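Long-range contacts in TssK (Serratia sp. FS14, PDB 5Y0E), which probably serves as a trimeric baseplate component of the bacterial type VI secretion system: residues V112-S117 with Y124-N129; G208-R213 with Q307-V312; I385-M390 with F406-G411. All coordinates share one frame; numbering follows the deposited sequence.

In the fold
Running from the N terminus, the chain meets the three contacts one after another; none nests in or crosses another. Contact 1 closes a short loop of six residues and pairs strand 112-113, at the border of a mixed sheet, with strand 124-131. Contact 2 spans 93 intervening residues, most of them helical, and brings helix 197-222 against the end of helix 294-309. Contact 3 closes a loop of 15 residues and joins strands 387-389 and 404-408 at one border of the later antiparallel sheet. Contacts 2 and 3 lie on the same side of the chain's centre, their centres about 25 Å apart; contact 1 lies on the opposite side.

Contact 1 (V112-S117 with Y124-N129); sequences VIFQES and YLAYEN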
loop_
_atom_site.group_PDB
_atom_site.type_symbol
_atom_site.label_atom_id
_atom_site.label_comp_id
_atom_site.label_asym_id
_atom_site.label_seq_id
_atom_site.Cartn_x
_atom_site.Cartn_y
_atom_site.Cartn_z
ATOM N N VAL A 112 30.486 12.766 27.442
ATOM C CA VAL A 112 29.810 13.828 28.164
ATOM C C VAL A 112 30.820 14.922 28.423
ATOM O O VAL A 112 31.966 14.642 28.781
ATOM C CB VAL A 112 29.215 13.327 29.488
ATOM C CG1 VAL A 112 28.334 14.392 30.099
ATOM C CG2 VAL A 112 28.457 12.055 29.252
ATOM N N ILE A 113 30.387 16.159 28.261
ATOM C CA ILE A 113 31.186 17.324 28.576
ATOM C C ILE A 113 30.325 18.206 29.456
ATOM O O ILE A 113 29.113 18.134 29.438
ATOM C CB ILE A 113 31.708 18.112 27.373
ATOM C CG1 ILE A 113 30.576 18.554 26.487
ATOM C CG2 ILE A 113 32.727 17.326 26.602
ATOM C CD1 ILE A 113 31.051 19.375 25.339
ATOM N N PHE A 114 30.995 19.019 30.250
ATOM C CA PHE A 114 30.325 19.894 31.172
ATOM C C PHE A 114 30.461 21.351 30.764
ATOM O O PHE A 114 29.777 22.217 31.278
ATOM C CB PHE A 114 30.869 19.639 32.566
ATOM C CG PHE A 114 30.781 18.208 32.989
ATOM C CD1 PHE A 114 31.720 17.306 32.587
ATOM C CD2 PHE A 114 29.749 17.769 33.769
ATOM C CE1 PHE A 114 31.640 15.992 32.956
ATOM C CE2 PHE A 114 29.661 16.450 34.143
ATOM C CZ PHE A 114 30.612 15.561 33.737
ATOM N N GLN A 115 31.285 21.560 29.761
ATOM C CA GLN A 115 31.571 22.866 29.250
ATOM C C GLN A 115 31.524 22.813 27.752
ATOM O O GLN A 115 32.247 22.041 27.159
ATOM C CB GLN A 115 32.994 23.162 29.632
ATOM C CG GLN A 115 33.262 24.501 30.253
ATOM C CD GLN A 115 34.739 24.658 30.478
ATOM O OE1 GLN A 115 35.535 24.141 29.700
ATOM N NE2 GLN A 115 35.117 25.336 31.555
ATOM N N GLU A 116 30.642 23.621 27.189
ATOM C CA GLU A 116 30.483 23.679 25.769
ATOM C C GLU A 116 31.751 24.164 25.188
ATOM O O GLU A 116 32.428 25.014 25.707
ATOM C CB GLU A 116 29.356 24.612 25.345
ATOM C CG GLU A 116 28.181 23.965 24.610
ATOM C CD GLU A 116 28.551 22.866 23.636
ATOM O OE1 GLU A 116 29.411 23.061 22.785
ATOM O OE2 GLU A 116 27.967 21.786 23.722
ATOM N N SER A 117 32.065 23.590 24.071
ATOM C CA SER A 117 33.236 23.951 23.372
ATOM C C SER A 117 32.973 23.676 21.908
ATOM O O SER A 117 32.116 22.899 21.542
ATOM C CB SER A 117 34.393 23.131 23.915
ATOM O OG SER A 117 35.599 23.387 23.249
ATOM N N TYR A 124 26.924 14.375 24.530
ATOM C CA TYR A 124 26.104 15.035 25.504
ATOM C C TYR A 124 26.745 16.189 26.219
ATOM O O TYR A 124 27.934 16.245 26.374
ATOM C CB TYR A 124 25.647 14.023 26.536
ATOM C CG TYR A 124 24.701 12.989 26.011
ATOM C CD1 TYR A 124 23.361 13.206 26.022
ATOM C CD2 TYR A 124 25.159 11.799 25.513
ATOM C CE1 TYR A 124 22.493 12.278 25.548
ATOM C CE2 TYR A 124 24.298 10.861 25.034
ATOM C CZ TYR A 124 22.962 11.110 25.059
ATOM O OH TYR A 124 22.088 10.189 24.586
ATOM N N LEU A 125 25.913 17.123 26.640
ATOM C CA LEU A 125 26.343 18.257 27.411
ATOM C C LEU A 125 25.577 18.160 28.696
ATOM O O LEU A 125 24.377 18.165 28.692
ATOM C CB LEU A 125 25.997 19.547 26.730
ATOM C CG LEU A 125 26.362 20.732 27.588
ATOM C CD1 LEU A 125 27.857 20.890 27.624
ATOM C CD2 LEU A 125 25.689 21.972 27.068
ATOM N N ALA A 126 26.285 18.113 29.804
ATOM C CA ALA A 126 25.654 17.931 31.101
ATOM C C ALA A 126 25.106 19.248 31.623
ATOM O O ALA A 126 25.728 20.298 31.470
ATOM C CB ALA A 126 26.648 17.348 32.097
ATOM N N TYR A 127 23.931 19.186 32.235
ATOM C CA TYR A 127 23.301 20.345 32.837
ATOM C C TYR A 127 22.602 19.915 34.115
ATOM O O TYR A 127 22.312 18.737 34.325
ATOM C CB TYR A 127 22.310 21.005 31.887
ATOM C CG TYR A 127 21.078 20.185 31.586
ATOM C CD1 TYR A 127 21.120 19.132 30.688
ATOM C CD2 TYR A 127 19.868 20.488 32.170
ATOM C CE1 TYR A 127 20.006 18.407 30.400
ATOM C CE2 TYR A 127 18.749 19.763 31.888
ATOM C CZ TYR A 127 18.823 18.725 31.003
ATOM O OH TYR A 127 17.700 18.002 30.730
ATOM N N GLU A 128 22.323 20.881 34.972
ATOM C CA GLU A 128 21.799 20.582 36.291
ATOM C C GLU A 128 20.304 20.848 36.340
ATOM O O GLU A 128 19.820 21.821 35.765
ATOM C CB GLU A 128 22.513 21.408 37.357
ATOM C CG GLU A 128 22.469 20.774 38.725
ATOM C CD GLU A 128 22.926 21.718 39.806
ATOM O OE1 GLU A 128 22.125 22.006 40.721
ATOM O OE2 GLU A 128 24.084 22.181 39.726
ATOM N N ASN A 129 19.578 19.970 37.030
ATOM C CA ASN A 129 18.146 20.137 37.233
ATOM C C ASN A 129 17.742 19.379 38.488
ATOM O O ASN A 129 18.414 18.434 38.903
ATOM C CB ASN A 129 17.345 19.646 36.026
ATOM C CG ASN A 129 16.084 20.441 35.809
ATOM O OD1 ASN A 129 15.625 21.152 36.702
ATOM N ND2 ASN A 129 15.517 20.334 34.620
#
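Ile113 and Leu125 meet where strand 112-113, bordering a mixed sheet, runs parallel to strand 124-131. Two backbone hydrogen bonds join the strands: Ile113 N to Tyr124 O, 3.1 Å, and Ala126 N to Ile113 O, 2.9 Å. Ile113 and Leu125 share one face of the sheet, their side chains crossing at a slant. With chi1 at 57°, Ile113 holds CG1 between its backbone N and carbonyl carbon, and this atom lies 3.8 Å from Leu125 CD1. Leu125 CG is turned anti to the backbone N (chi1 176°), toward the 112-117 segment, and a chi2 of 72° spreads the methyls: Leu125 CD1 meets Ile113, while Leu125 CD2 lies 4.0 Å from Glu116 CG. The bent Glu116 chain crosses Leu125 at about a right angle; its OE2 lies 4.0 Å from Leu125 CD1 while salt-bridged to Arg150 on strand 142-155, leaving the charged end satisfied beside the leucine methyls.

Val112 and Tyr124 point to the other face. There Val112 CG1 reaches Ala126 CB at 3.9 Å, and Phe114, just past the short strand, brings its ring against the same methyl. Val8 of the third subunit packs on Val112 and Ala126, and Val137 of the second subunit on Phe114, placing this contact at the trimer interface. Phe114 CD2 stands 3.5 Å from Ala126 CB, with CE2 of the same ring at 3.8 Å.

Contact 2 (G208-R213 with Q307-V312); sequences GLLQQR and QGLSVV
Leu309 packs against two consecutive leucines of helix 197-222, and these apolar contacts are one of two kinds here. A chi1 of -168° sends the isobutyl end of Leu209 across to the flank of Leu309, where Leu209 CD2 lies 3.7 Å from Leu309 CB. Farther along the side chain, Leu309 CD1 meets Leu210 CD2 at 3.9 Å. Leu210 also packs on Ile241, His244 and Leu245 of helix 229-253, which ties this pair into the packing of the helical bundle between the two sheet regions of the chain. Leu309 is the last residue of helix 294-309, and the chain leaves helical geometry at Ser310.

The second kind of contact is made by Arg213, one turn after Leu209. Its chain bends at chi2 and chi3 (-45° and -56°), folding past the Leu309 carbonyl, whose O is 3.6 Å from Arg213 CD. Val311 covers one face of the guanidinium: Val311 CG1 sits over its centre, 3.4 Å from Arg213 CZ, and Val311 CG2 is 3.9 Å from Arg213 NH1. The polar end is held from within its own helix, where Arg213 NH2 hydrogen-bonds to Gln216 OE1.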
loop_
_atom_site.group_PDB
_atom_site.type_symbol
_atom_site.label_atom_id
_atom_site.label_comp_id
_atom_site.label_asym_id
_atom_site.label_seq_id
_atom_site.Cartn_x
_atom_site.Cartn_y
_atom_site.Cartn_z
ATOM N N GLY A 208 -6.616 14.342 -6.451
ATOM C CA GLY A 208 -7.501 15.149 -7.261
ATOM C C GLY A 208 -7.442 14.776 -8.723
ATOM O O GLY A 208 -8.451 14.788 -9.420
ATOM N N LEU A 209 -6.264 14.436 -9.209
ATOM C CA LEU A 209 -6.173 13.922 -10.557
ATOM C C LEU A 209 -6.982 12.646 -10.687
ATOM O O LEU A 209 -7.804 12.507 -11.601
ATOM C CB LEU A 209 -4.714 13.695 -10.925
ATOM C CG LEU A 209 -4.449 13.431 -12.405
ATOM C CD1 LEU A 209 -5.110 14.469 -13.323
ATOM C CD2 LEU A 209 -2.978 13.454 -12.613
ATOM N N LEU A 210 -6.802 11.719 -9.749
ATOM C CA LEU A 210 -7.550 10.483 -9.849
ATOM C C LEU A 210 -9.042 10.731 -9.723
ATOM O O LEU A 210 -9.836 10.059 -10.378
ATOM C CB LEU A 210 -7.069 9.488 -8.813
ATOM C CG LEU A 210 -5.622 9.075 -8.980
ATOM C CD1 LEU A 210 -5.182 8.242 -7.804
ATOM C CD2 LEU A 210 -5.420 8.327 -10.267
ATOM N N GLN A 211 -9.454 11.716 -8.936
ATOM C CA GLN A 211 -10.879 11.986 -8.890
ATOM C C GLN A 211 -11.356 12.573 -10.204
ATOM O O GLN A 211 -12.457 12.260 -10.665
ATOM C CB GLN A 211 -11.215 12.899 -7.720
ATOM C CG GLN A 211 -11.078 12.209 -6.375
ATOM C CD GLN A 211 -10.858 13.178 -5.250
ATOM O OE1 GLN A 211 -10.491 14.322 -5.476
ATOM N NE2 GLN A 211 -11.068 12.726 -4.031
ATOM N N GLN A 212 -10.529 13.397 -10.838
ATOM C CA GLN A 212 -10.937 14.003 -12.092
ATOM C C GLN A 212 -11.055 12.952 -13.190
ATOM O O GLN A 212 -12.086 12.854 -13.860
ATOM C CB GLN A 212 -9.964 15.118 -12.460
ATOM C CG GLN A 212 -10.107 16.337 -11.575
ATOM C CD GLN A 212 -8.835 17.161 -11.436
ATOM O OE1 GLN A 212 -7.822 16.865 -12.035
ATOM N NE2 GLN A 212 -8.897 18.203 -10.637
ATOM N N ARG A 213 -10.041 12.113 -13.347
ATOM C CA ARG A 213 -10.082 11.183 -14.460
ATOM C C ARG A 213 -11.135 10.119 -14.240
ATOM O O ARG A 213 -11.769 9.651 -15.189
ATOM C CB ARG A 213 -8.708 10.553 -14.679
ATOM C CG ARG A 213 -7.650 11.547 -15.115
ATOM C CD ARG A 213 -8.149 12.454 -16.179
ATOM N NE ARG A 213 -8.648 11.737 -17.337
ATOM C CZ ARG A 213 -9.671 12.152 -18.075
ATOM N NH1 ARG A 213 -10.307 13.274 -17.766
ATOM N NH2 ARG A 213 -10.076 11.420 -19.102
ATOM N N GLN A 307 2.113 12.188 -16.751
ATOM C CA GLN A 307 2.087 11.892 -18.170
ATOM C C GLN A 307 1.020 10.869 -18.490
ATOM O O GLN A 307 0.325 10.987 -19.502
ATOM C CB GLN A 307 3.446 11.399 -18.642
ATOM C CG GLN A 307 4.476 12.480 -18.589
ATOM C CD GLN A 307 5.870 11.985 -18.918
ATOM O OE1 GLN A 307 6.069 10.826 -19.310
ATOM N NE2 GLN A 307 6.847 12.876 -18.781
ATOM N N GLY A 308 0.883 9.847 -17.647
ATOM C CA GLY A 308 -0.064 8.797 -17.931
ATOM C C GLY A 308 -1.498 9.203 -17.740
ATOM O O GLY A 308 -2.383 8.596 -18.336
ATOM N N LEU A 309 -1.748 10.228 -16.936
ATOM C CA LEU A 309 -3.096 10.618 -16.583
ATOM C C LEU A 309 -3.543 11.939 -17.179
ATOM O O LEU A 309 -4.736 12.207 -17.196
ATOM C CB LEU A 309 -3.225 10.687 -15.058
ATOM C CG LEU A 309 -2.931 9.360 -14.359
ATOM C CD1 LEU A 309 -2.719 9.472 -12.856
ATOM C CD2 LEU A 309 -4.035 8.385 -14.676
ATOM N N SER A 310 -2.636 12.764 -17.666
ATOM C CA SER A 310 -3.041 14.068 -18.167
ATOM C C SER A 310 -3.798 13.967 -19.483
ATOM O O SER A 310 -3.508 13.121 -20.324
ATOM C CB SER A 310 -1.834 14.961 -18.356
ATOM O OG SER A 310 -2.273 16.279 -18.492
ATOM N N VAL A 311 -4.763 14.859 -19.660
ATOM C CA VAL A 311 -5.565 14.960 -20.867
ATOM C C VAL A 311 -5.470 16.359 -21.476
ATOM O O VAL A 311 -6.327 16.767 -22.235
ATOM C CB VAL A 311 -7.032 14.570 -20.597
ATOM C CG1 VAL A 311 -7.121 13.136 -20.180
ATOM C CG2 VAL A 311 -7.653 15.468 -19.540
ATOM N N VAL A 312 -4.435 17.105 -21.116
ATOM C CA VAL A 312 -4.162 18.409 -21.685
ATOM C C VAL A 312 -2.694 18.466 -22.055
ATOM O O VAL A 312 -1.893 17.626 -21.654
ATOM C CB VAL A 312 -4.513 19.564 -20.738
ATOM C CG1 VAL A 312 -5.959 19.510 -20.395
ATOM C CG2 VAL A 312 -3.649 19.519 -19.504
#

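Contact 3 (I385-M390 with F406-G411); sequences IGLRTM and FELEKG
Arg388 and Glu409 form a salt bridge, NH1 to OE2, at 2.7 Å. The two side chains cross at about a right angle, and the carboxylate oxygen OE2 approaches over one face of the guanidinium, with the two planes nearly parallel, 17° apart. A chi1 of 165° extends Arg388 CG away from its own backbone N, and a bend at chi3 turns the head back toward the carboxylate. The Glu409 chain passes close across Gly386, which has no side chain to obstruct it, with Glu409 CG 3.2 Å from Gly386 O. Met390 lies against Glu407, with Met390 SD 3.8 Å from Glu407 CB.

Leu387 and Leu408 share the other face, pointing the same way side by side, and Leu387 CD2 is 3.8 Å from Leu408 CG. Thr389 likewise lies alongside Phe406, its OG1 3.3 Å from ring atom CE1.

Strands 387-389 and 404-408 are antiparallel neighbours at one border of the later antiparallel sheet. Arg388 and Glu407 are the hydrogen-bonded pair, joined by Arg388 N to Glu407 O and Glu407 N to Arg388 O. Beyond that pair, Glu409 N is hydrogen-bonded to Gly386 O.

Further out, Ile368, on the opposite border strand 366-370, touches Ile385, Leu387 and Leu408 and is backbone hydrogen-bonded to Ile385. The ring of Phe406 meets that of Phe362 on helix 355-365, their planes about 25° apart, and Leu359 of that helix packs on Thr389.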
loop_
_atom_site.group_PDB
_atom_site.type_symbol
_atom_site.label_atom_id
_atom_site.label_comp_id
_atom_site.label_asym_id
_atom_site.label_seq_id
_atom_site.Cartn_x
_atom_site.Cartn_y
_atom_site.Cartn_z
ATOM N N ILE A 385 -18.821 37.180 -9.455
ATOM C CA ILE A 385 -18.052 37.275 -10.689
ATOM C C ILE A 385 -18.927 36.843 -11.861
ATOM O O ILE A 385 -19.690 35.876 -11.765
ATOM C CB ILE A 385 -16.761 36.446 -10.595
ATOM C CG1 ILE A 385 -15.786 37.108 -9.634
ATOM C CG2 ILE A 385 -16.107 36.338 -11.941
ATOM C CD1 ILE A 385 -15.698 36.438 -8.321
ATOM N N GLY A 386 -18.855 37.591 -12.962
ATOM C CA GLY A 386 -19.705 37.314 -14.090
ATOM C C GLY A 386 -19.262 36.090 -14.866
ATOM O O GLY A 386 -18.089 35.747 -14.939
ATOM N N LEU A 387 -20.241 35.437 -15.464
ATOM C CA LEU A 387 -20.042 34.260 -16.288
ATOM C C LEU A 387 -20.473 34.586 -17.706
ATOM O O LEU A 387 -21.610 34.989 -17.933
ATOM C CB LEU A 387 -20.823 33.068 -15.750
ATOM C CG LEU A 387 -20.437 32.788 -14.304
ATOM C CD1 LEU A 387 -21.455 31.943 -13.563
ATOM C CD2 LEU A 387 -19.086 32.143 -14.323
ATOM N N ARG A 388 -19.566 34.413 -18.651
ATOM C CA ARG A 388 -19.814 34.704 -20.051
ATOM C C ARG A 388 -19.845 33.381 -20.799
ATOM O O ARG A 388 -18.912 32.583 -20.689
ATOM C CB ARG A 388 -18.729 35.628 -20.596
ATOM C CG ARG A 388 -18.660 35.736 -22.101
ATOM C CD ARG A 388 -17.533 36.682 -22.501
ATOM N NE ARG A 388 -17.553 37.911 -21.706
ATOM C CZ ARG A 388 -18.294 38.974 -22.002
ATOM N NH1 ARG A 388 -18.260 40.052 -21.226
ATOM N NH2 ARG A 388 -19.073 38.953 -23.078
ATOM N N THR A 389 -20.917 33.153 -21.547
ATOM C CA THR A 389 -21.003 31.976 -22.399
ATOM C C THR A 389 -19.902 31.999 -23.447
ATOM O O THR A 389 -19.584 33.040 -24.013
ATOM C CB THR A 389 -22.372 31.921 -23.077
ATOM O OG1 THR A 389 -23.372 31.647 -22.098
ATOM C CG2 THR A 389 -22.420 30.841 -24.113
ATOM N N MET A 390 -19.320 30.881 -23.685
ATOM C CA MET A 390 -18.312 30.848 -24.718
ATOM C C MET A 390 -18.873 30.176 -25.954
ATOM O O MET A 390 -19.418 29.074 -25.866
ATOM C CB MET A 390 -17.078 30.105 -24.235
ATOM C CG MET A 390 -16.548 30.597 -22.915
ATOM S SD MET A 390 -15.070 29.713 -22.402
ATOM C CE MET A 390 -13.855 30.301 -23.547
ATOM N N PHE A 406 -18.729 28.388 -19.714
ATOM C CA PHE A 406 -18.844 29.759 -19.262
ATOM C C PHE A 406 -17.470 30.232 -18.845
ATOM O O PHE A 406 -16.836 29.616 -17.990
ATOM C CB PHE A 406 -19.819 29.860 -18.099
ATOM C CG PHE A 406 -21.193 29.431 -18.444
ATOM C CD1 PHE A 406 -22.083 30.320 -18.999
ATOM C CD2 PHE A 406 -21.598 28.137 -18.222
ATOM C CE1 PHE A 406 -23.347 29.937 -19.319
ATOM C CE2 PHE A 406 -22.877 27.746 -18.545
ATOM C CZ PHE A 406 -23.751 28.651 -19.090
ATOM N N GLU A 407 -17.006 31.305 -19.452
ATOM C CA GLU A 407 -15.814 31.960 -18.954
ATOM C C GLU A 407 -16.203 32.904 -17.827
ATOM O O GLU A 407 -17.275 33.512 -17.853
ATOM C CB GLU A 407 -15.116 32.714 -20.079
ATOM C CG GLU A 407 -13.771 33.300 -19.717
ATOM C CD GLU A 407 -12.878 33.470 -20.934
ATOM O OE1 GLU A 407 -13.419 33.501 -22.061
ATOM O OE2 GLU A 407 -11.645 33.560 -20.761
ATOM N N LEU A 408 -15.348 32.988 -16.814
ATOM C CA LEU A 408 -15.517 33.974 -15.760
ATOM C C LEU A 408 -15.054 35.337 -16.246
ATOM O O LEU A 408 -14.028 35.455 -16.920
ATOM C CB LEU A 408 -14.732 33.576 -14.518
ATOM C CG LEU A 408 -15.399 32.538 -13.617
ATOM C CD1 LEU A 408 -15.421 31.175 -14.257
ATOM C CD2 LEU A 408 -14.694 32.468 -12.286
ATOM N N GLU A 409 -15.876 36.344 -16.005
ATOM C CA GLU A 409 -15.564 37.678 -16.460
ATOM C C GLU A 409 -14.582 38.271 -15.523
ATOM O O GLU A 409 -14.810 38.326 -14.335
ATOM C CB GLU A 409 -16.807 38.546 -16.511
ATOM C CG GLU A 409 -17.950 37.941 -17.298
ATOM C CD GLU A 409 -18.919 38.975 -17.827
ATOM O OE1 GLU A 409 -19.271 39.901 -17.083
ATOM O OE2 GLU A 409 -19.327 38.865 -18.992
ATOM N N LYS A 410 -13.465 38.695 -16.075
ATOM C CA LYS A 410 -12.441 39.313 -15.288
ATOM C C LYS A 410 -12.686 40.797 -15.342
ATOM O O LYS A 410 -13.236 41.314 -16.293
ATOM C CB LYS A 410 -11.078 38.972 -15.848
ATOM C CG LYS A 410 -10.929 37.506 -16.194
ATOM C CD LYS A 410 -9.474 37.101 -16.295
ATOM C CE LYS A 410 -8.709 37.519 -15.062
ATOM N NZ LYS A 410 -7.650 36.545 -14.709
ATOM N N GLY A 411 -12.268 41.489 -14.304
ATOM C CA GLY A 411 -12.491 42.910 -14.233
ATOM C C GLY A 411 -13.348 43.205 -13.027
ATOM O O GLY A 411 -13.856 42.313 -12.375
#